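Serine protease pet (Escherichia coli, PDB 4OM9) acts as an autotransporter serine protease enterotoxin of enteroaggregative E. coli, probably cleaving host proteins such as alpha-fodrin. Local coordinates at residues 662-667 / 687-692; 670-675 / 695-700. All coordinates share one frame; numbering follows the deposited sequence.

Interaction 1: residues 662-667 / 687-692; sequences ISIGDK and KGANVT
Ile-664, at the end of its strand, meets Ala-689 and Val-691 with both branches of its side chain. Ile-664 CG2, anti to the backbone N, lies 3.7 Å from Ala-689 CB, while Ile-664 CD1 at the end of the other branch comes 3.9 Å from Val-691 CG2; the isoleucine and the valine thus reach toward each other tip to tip. At Gly-665 the chain leaves the strand, and Gly-665 O lies 3.5 Å from Ala-689 CB. Asp-666 follows with CG also anti to its backbone N (chi1 -167°), a torsion that carries Asp-666 OD1 over the neighbouring turn, 3.1 Å from Gly-688 CA. The lack of a side chain on Gly-688 makes room for this approach. Asp-666 OD1 is also 3.2 Å from Gly-688 O, a pairing of two acceptors that gives no bond. Gly-688 O instead receives Lys-667 N at 2.7 Å, with an N-H...O angle of 154°; the donor stands above the carbonyl plane, 53° out of it. Lys-667 NZ turns back in a salt bridge to Asp-666 OD2 whose hydrogen bond, at 3.4 Å, is weak. The chemistry therefore divides: apolar contacts join the buried residues where strand 661-664 ends and strand 690-693 begins, whereas one backbone hydrogen bond ties the turns, and the aspartate's charge is probably partly balanced by its own neighbour.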
ATOM      1  N   ILE A 662      15.485 -18.579  -0.436  1.00 36.07           N
ATOM      2  CA  ILE A 662      14.277 -17.930   0.040  1.00 37.64           C
ATOM      3  C   ILE A 662      14.393 -17.623   1.524  1.00 40.12           C
ATOM      4  O   ILE A 662      14.874 -18.450   2.311  1.00 42.69           O
ATOM      5  CB  ILE A 662      13.006 -18.795  -0.200  1.00 33.80           C
ATOM      6  CG1 ILE A 662      12.841 -19.120  -1.680  1.00 33.73           C
ATOM      7  CG2 ILE A 662      11.768 -18.071   0.306  1.00 33.64           C
ATOM      8  CD1 ILE A 662      11.653 -20.047  -1.974  1.00 33.92           C
ATOM      9  N   SER A 663      13.938 -16.436   1.915  1.00 41.91           N
ATOM     10  CA  SER A 663      14.066 -15.988   3.291  1.00 43.05           C
ATOM     11  C   SER A 663      12.774 -15.335   3.734  1.00 42.11           C
ATOM     12  O   SER A 663      12.218 -14.488   3.029  1.00 42.60           O
ATOM     13  CB  SER A 663      15.226 -15.016   3.428  1.00 42.19           C
ATOM     14  OG  SER A 663      15.404 -14.619   4.756  1.00 48.80           O
ATOM     15  N   ILE A 664      12.284 -15.730   4.901  1.00 36.53           N
ATOM     16  CA  ILE A 664      11.057 -15.166   5.431  1.00 35.08           C
ATOM     17  C   ILE A 664      11.365 -14.566   6.794  1.00 41.48           C
ATOM     18  O   ILE A 664      11.784 -15.265   7.719  1.00 46.77           O
ATOM     19  CB  ILE A 664       9.948 -16.222   5.503  1.00 36.41           C
ATOM     20  CG1 ILE A 664       9.757 -16.819   4.100  1.00 36.30           C
ATOM     21  CG2 ILE A 664       8.657 -15.614   6.025  1.00 35.75           C
ATOM     22  CD1 ILE A 664       8.623 -17.804   3.965  1.00 38.15           C
ATOM     23  N   GLY A 665      11.198 -13.251   6.894  1.00 35.79           N
ATOM     24  CA  GLY A 665      11.647 -12.525   8.057  1.00 36.59           C
ATOM     25  C   GLY A 665      10.567 -12.115   9.045  1.00 37.80           C
ATOM     26  O   GLY A 665       9.382 -12.391   8.867  1.00 39.24           O
ATOM     27  N   ASP A 666      11.009 -11.454  10.104  1.00 42.31           N
ATOM     28  CA  ASP A 666      10.141 -11.045  11.196  1.00 44.49           C
ATOM     29  C   ASP A 666       8.884 -10.300  10.724  1.00 44.55           C
ATOM     30  O   ASP A 666       8.947  -9.458   9.827  1.00 45.74           O
ATOM     31  CB  ASP A 666      10.939 -10.184  12.177  1.00 47.40           C
ATOM     32  CG  ASP A 666      10.210  -9.969  13.483  1.00 52.54           C
ATOM     33  OD1 ASP A 666       9.260 -10.731  13.763  1.00 49.90           O
ATOM     34  OD2 ASP A 666      10.583  -9.038  14.225  1.00 64.74           O
ATOM     35  N   LYS A 667       7.747 -10.667  11.313  1.00 43.78           N
ATOM     36  CA  LYS A 667       6.445 -10.033  11.079  1.00 47.62           C
ATOM     37  C   LYS A 667       5.811 -10.354   9.710  1.00 47.68           C
ATOM     38  O   LYS A 667       4.669  -9.976   9.462  1.00 45.45           O
ATOM     39  CB  LYS A 667       6.553  -8.511  11.268  1.00 51.37           C
ATOM     40  CG  LYS A 667       6.897  -8.099  12.706  1.00 53.51           C
ATOM     41  CD  LYS A 667       6.824  -6.581  12.904  1.00 59.86           C
ATOM     42  CE  LYS A 667       6.978  -6.198  14.382  1.00 63.52           C
ATOM     43  NZ  LYS A 667       8.222  -6.768  14.980  1.00 58.27           N
ATOM     44  N   LYS A 687      12.931 -16.035  12.988  1.00 60.41           N
ATOM     45  CA  LYS A 687      12.164 -15.775  14.201  1.00 62.50           C
ATOM     46  C   LYS A 687      11.216 -14.601  13.994  1.00 58.08           C
ATOM     47  O   LYS A 687      11.622 -13.528  13.533  1.00 58.27           O
ATOM     48  CB  LYS A 687      13.105 -15.503  15.378  1.00 63.39           C
ATOM     49  CG  LYS A 687      12.412 -15.210  16.703  1.00 68.38           C
ATOM     50  CD  LYS A 687      13.407 -15.286  17.864  1.00 79.33           C
ATOM     51  CE  LYS A 687      12.767 -14.927  19.203  1.00 87.54           C
ATOM     52  NZ  LYS A 687      11.735 -15.914  19.623  1.00 84.56           N
ATOM     53  N   GLY A 688       9.946 -14.821  14.318  1.00 49.67           N
ATOM     54  CA  GLY A 688       8.937 -13.802  14.121  1.00 50.56           C
ATOM     55  C   GLY A 688       8.106 -13.898  12.847  1.00 52.90           C
ATOM     56  O   GLY A 688       7.276 -13.020  12.593  1.00 48.53           O
ATOM     57  N   ALA A 689       8.307 -14.952  12.056  1.00 45.77           N
ATOM     58  CA  ALA A 689       7.495 -15.170  10.859  1.00 41.59           C
ATOM     59  C   ALA A 689       6.390 -16.206  11.093  1.00 47.41           C
ATOM     60  O   ALA A 689       6.541 -17.115  11.909  1.00 49.81           O
ATOM     61  CB  ALA A 689       8.379 -15.602   9.689  1.00 38.52           C
ATOM     62  N   ASN A 690       5.281 -16.047  10.371  1.00 51.09           N
ATOM     63  CA  ASN A 690       4.180 -17.011  10.358  1.00 47.23           C
ATOM     64  C   ASN A 690       3.969 -17.564   8.963  1.00 45.42           C
ATOM     65  O   ASN A 690       3.475 -16.870   8.069  1.00 47.03           O
ATOM     66  CB  ASN A 690       2.868 -16.386  10.843  1.00 52.68           C
ATOM     67  CG  ASN A 690       2.968 -15.815  12.226  1.00 61.06           C
ATOM     68  OD1 ASN A 690       3.913 -16.100  12.960  1.00 63.19           O
ATOM     69  ND2 ASN A 690       1.977 -15.009  12.605  1.00 64.90           N
ATOM     70  N   VAL A 691       4.342 -18.817   8.774  1.00 39.63           N
ATOM     71  CA  VAL A 691       4.205 -19.462   7.495  1.00 38.88           C
ATOM     72  C   VAL A 691       3.212 -20.611   7.574  1.00 40.49           C
ATOM     73  O   VAL A 691       3.401 -21.575   8.328  1.00 46.35           O
ATOM     74  CB  VAL A 691       5.574 -19.956   6.995  1.00 39.59           C
ATOM     75  CG1 VAL A 691       5.493 -20.477   5.553  1.00 37.34           C
ATOM     76  CG2 VAL A 691       6.583 -18.822   7.102  1.00 37.51           C
ATOM     77  N   THR A 692       2.141 -20.493   6.804  1.00 43.78           N
ATOM     78  CA  THR A 692       1.158 -21.556   6.672  1.00 43.61           C
ATOM     79  C   THR A 692       1.119 -22.033   5.226  1.00 44.55           C
ATOM     80  O   THR A 692       0.912 -21.238   4.302  1.00 43.18           O
ATOM     81  CB  THR A 692      -0.251 -21.092   7.092  1.00 45.08           C
ATOM     82  OG1 THR A 692      -0.171 -20.320   8.299  1.00 51.33           O
ATOM     83  CG2 THR A 692      -1.167 -22.286   7.299  1.00 48.59           C
TER

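Interaction 2: residues 670-675 / 695-700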
ATOM      1  N   VAL A 670       3.107 -15.370   5.541  1.00 38.09           N
ATOM      2  CA  VAL A 670       3.066 -16.118   4.302  1.00 36.79           C
ATOM      3  C   VAL A 670       2.030 -17.233   4.297  1.00 38.54           C
ATOM      4  O   VAL A 670       1.971 -18.038   5.237  1.00 41.89           O
ATOM      5  CB  VAL A 670       4.425 -16.745   4.013  1.00 37.39           C
ATOM      6  CG1 VAL A 670       4.373 -17.537   2.720  1.00 35.77           C
ATOM      7  CG2 VAL A 670       5.505 -15.670   3.966  1.00 39.10           C
ATOM      8  N   THR A 671       1.243 -17.291   3.228  1.00 37.58           N
ATOM      9  CA  THR A 671       0.264 -18.350   3.018  1.00 38.42           C
ATOM     10  C   THR A 671       0.452 -19.080   1.685  1.00 38.00           C
ATOM     11  O   THR A 671      -0.005 -18.630   0.637  1.00 41.53           O
ATOM     12  CB  THR A 671      -1.154 -17.801   3.066  1.00 39.32           C
ATOM     13  OG1 THR A 671      -1.360 -17.137   4.319  1.00 39.91           O
ATOM     14  CG2 THR A 671      -2.170 -18.925   2.890  1.00 40.40           C
ATOM     15  N   LEU A 672       1.122 -20.219   1.717  1.00 37.93           N
ATOM     16  CA  LEU A 672       1.327 -20.960   0.497  1.00 37.72           C
ATOM     17  C   LEU A 672       0.095 -21.790   0.176  1.00 43.13           C
ATOM     18  O   LEU A 672      -0.015 -22.944   0.591  1.00 45.63           O
ATOM     19  CB  LEU A 672       2.564 -21.830   0.617  1.00 37.30           C
ATOM     20  CG  LEU A 672       3.809 -21.016   0.987  1.00 39.69           C
ATOM     21  CD1 LEU A 672       5.055 -21.897   1.031  1.00 36.19           C
ATOM     22  CD2 LEU A 672       4.003 -19.849   0.030  1.00 35.80           C
ATOM     23  N   ASN A 673      -0.839 -21.189  -0.562  1.00 44.51           N
ATOM     24  CA  ASN A 673      -2.051 -21.886  -0.990  1.00 41.60           C
ATOM     25  C   ASN A 673      -2.004 -22.277  -2.464  1.00 44.17           C
ATOM     26  O   ASN A 673      -3.024 -22.593  -3.071  1.00 50.88           O
ATOM     27  CB  ASN A 673      -3.304 -21.040  -0.697  1.00 47.08           C
ATOM     28  CG  ASN A 673      -3.319 -19.695  -1.430  1.00 44.55           C
ATOM     29  OD1 ASN A 673      -2.465 -19.402  -2.263  1.00 48.27           O
ATOM     30  ND2 ASN A 673      -4.313 -18.882  -1.123  1.00 41.10           N
ATOM     31  N   THR A 674      -0.798 -22.263  -3.021  1.00 44.64           N
ATOM     32  CA  THR A 674      -0.534 -22.774  -4.358  1.00 42.74           C
ATOM     33  C   THR A 674       0.681 -23.688  -4.261  1.00 44.43           C
ATOM     34  O   THR A 674       1.589 -23.419  -3.477  1.00 44.57           O
ATOM     35  CB  THR A 674      -0.286 -21.617  -5.376  1.00 44.19           C
ATOM     36  OG1 THR A 674      -1.540 -21.134  -5.870  1.00 47.55           O
ATOM     37  CG2 THR A 674       0.553 -22.085  -6.539  1.00 40.98           C
ATOM     38  N   VAL A 675       0.692 -24.760  -5.049  1.00 46.96           N
ATOM     39  CA  VAL A 675       1.728 -25.787  -4.954  1.00 51.73           C
ATOM     40  C   VAL A 675       3.137 -25.228  -5.113  1.00 49.73           C
ATOM     41  O   VAL A 675       3.437 -24.566  -6.093  1.00 51.88           O
ATOM     42  CB  VAL A 675       1.515 -26.894  -6.016  1.00 55.03           C
ATOM     43  CG1 VAL A 675       2.666 -27.893  -5.979  1.00 55.11           C
ATOM     44  CG2 VAL A 675       0.178 -27.593  -5.805  1.00 55.52           C
ATOM     45  N   SER A 695      -1.027 -25.851   0.827  1.00 47.05           N
ATOM     46  CA  SER A 695      -0.853 -26.439  -0.487  1.00 46.44           C
ATOM     47  C   SER A 695       0.450 -27.219  -0.482  1.00 44.22           C
ATOM     48  O   SER A 695       1.379 -26.857   0.241  1.00 44.15           O
ATOM     49  CB  SER A 695      -0.853 -25.339  -1.562  1.00 40.70           C
ATOM     50  OG  SER A 695      -0.726 -25.876  -2.864  1.00 41.21           O
ATOM     51  N   SER A 696       0.520 -28.282  -1.276  1.00 59.31           N
ATOM     52  CA  SER A 696       1.711 -29.139  -1.321  1.00 61.89           C
ATOM     53  C   SER A 696       3.036 -28.379  -1.450  1.00 59.86           C
ATOM     54  O   SER A 696       3.149 -27.433  -2.235  1.00 61.49           O
ATOM     55  CB  SER A 696       1.606 -30.125  -2.487  1.00 64.66           C
ATOM     56  OG  SER A 696       0.766 -31.220  -2.188  1.00 67.95           O
ATOM     57  N   LEU A 697       4.040 -28.807  -0.693  1.00 53.16           N
ATOM     58  CA  LEU A 697       5.374 -28.241  -0.819  1.00 48.95           C
ATOM     59  C   LEU A 697       6.449 -29.321  -0.901  1.00 49.05           C
ATOM     60  O   LEU A 697       6.701 -30.024   0.070  1.00 50.98           O
ATOM     61  CB  LEU A 697       5.664 -27.301   0.344  1.00 47.45           C
ATOM     62  CG  LEU A 697       7.052 -26.658   0.353  1.00 48.51           C
ATOM     63  CD1 LEU A 697       6.945 -25.185   0.690  1.00 38.94           C
ATOM     64  CD2 LEU A 697       7.961 -27.364   1.346  1.00 54.51           C
ATOM     65  N   PHE A 698       7.075 -29.440  -2.068  1.00 44.85           N
ATOM     66  CA  PHE A 698       8.159 -30.388  -2.300  1.00 45.12           C
ATOM     67  C   PHE A 698       9.468 -29.637  -2.417  1.00 47.15           C
ATOM     68  O   PHE A 698       9.515 -28.561  -3.005  1.00 44.52           O
ATOM     69  CB  PHE A 698       7.930 -31.202  -3.569  1.00 48.70           C
ATOM     70  CG  PHE A 698       6.533 -31.711  -3.716  1.00 50.91           C
ATOM     71  CD1 PHE A 698       5.540 -30.906  -4.247  1.00 51.93           C
ATOM     72  CD2 PHE A 698       6.209 -32.997  -3.334  1.00 52.08           C
ATOM     73  CE1 PHE A 698       4.251 -31.370  -4.384  1.00 55.52           C
ATOM     74  CE2 PHE A 698       4.922 -33.469  -3.463  1.00 56.73           C
ATOM     75  CZ  PHE A 698       3.940 -32.657  -3.989  1.00 60.43           C
ATOM     76  N   THR A 699      10.533 -30.202  -1.863  1.00 46.85           N
ATOM     77  CA  THR A 699      11.830 -29.549  -1.910  1.00 44.48           C
ATOM     78  C   THR A 699      12.971 -30.559  -1.863  1.00 49.09           C
ATOM     79  O   THR A 699      13.019 -31.431  -0.993  1.00 49.61           O
ATOM     80  CB  THR A 699      11.985 -28.559  -0.765  1.00 42.56           C
ATOM     81  OG1 THR A 699      10.939 -27.589  -0.851  1.00 51.85           O
ATOM     82  CG2 THR A 699      13.309 -27.843  -0.864  1.00 43.78           C
ATOM     83  N   THR A 700      13.888 -30.430  -2.812  1.00 50.20           N
ATOM     84  CA  THR A 700      15.059 -31.287  -2.858  1.00 51.40           C
ATOM     85  C   THR A 700      16.102 -30.802  -1.863  1.00 52.19           C
ATOM     86  O   THR A 700      17.172 -31.384  -1.727  1.00 52.96           O
ATOM     87  CB  THR A 700      15.657 -31.326  -4.264  1.00 52.33           C
ATOM     88  OG1 THR A 700      16.046 -30.001  -4.656  1.00 51.49           O
ATOM     89  CG2 THR A 700      14.628 -31.870  -5.250  1.00 50.10           C
TER
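Leu-672 O receives the backbone N of Ser-695 in a weak hydrogen bond of 3.1 Å, its angle at the hydrogen only 121°. Leu-672 is the centre of an inverse gamma turn, which bends the chain into the corner and in which Asn-673 N weakly bonds Thr-671 O. Ser-695 CB packs beside Leu-672 O at 3.3 Å, bringing the serine side chain against the backbone that follows. Because Ser-695 OG is anti to the serine's backbone N (chi1 -178°), it runs on to Val-675, ending 2.8 Å from Val-675 N. The N-H is poorly aimed there, so closeness alone does not make this a hydrogen bond. Val-675 CG2 lies 3.5 Å from Ser-695 OG as well. Next along, Val-675 CA makes a C-H...O contact of 3.5 Å with Ser-696 O. The valine's other branch comes to the edge of the Phe-698 ring, near its plane, with Val-675 CG1 4.1 Å from Phe-698 CE1. On the buried side Leu-672 CD1 meets Leu-697 CD1 at 3.8 Å, and the two leucines cross obliquely. Leu-697 also packs on Tyr-727 of strand 725-729. With one corner lying over the next and the two leucines meeting in the interior, this is the arrangement of successive coils in the parallel beta-helix of autotransporter passenger domains.

Interactions 1 and 2 join the same two successive coils of the beta-helix at different corners, their centres about 14 Å apart. Strand 668-672 leads from the corner of 662-667 to that of 670-675, and strand 690-693 does the same one coil on. These parallel strands pair between the contacts: Thr-692 N lies 2.9 Å from Val-670 O, and Thr-692 O 2.8 Å from Leu-672 N, both probable hydrogen bonds. Both contacts are partly buried, each with aliphatic contacts in its buried part. Interaction 1 has the backbone bond that is straighter at the hydrogen and charged side chains at the solvent-facing turn; interaction 2 relies on a weaker bond, a buried serine and an aromatic edge. Ile-664 CG2 and Val-670 CG2 continue the apolar packing between them.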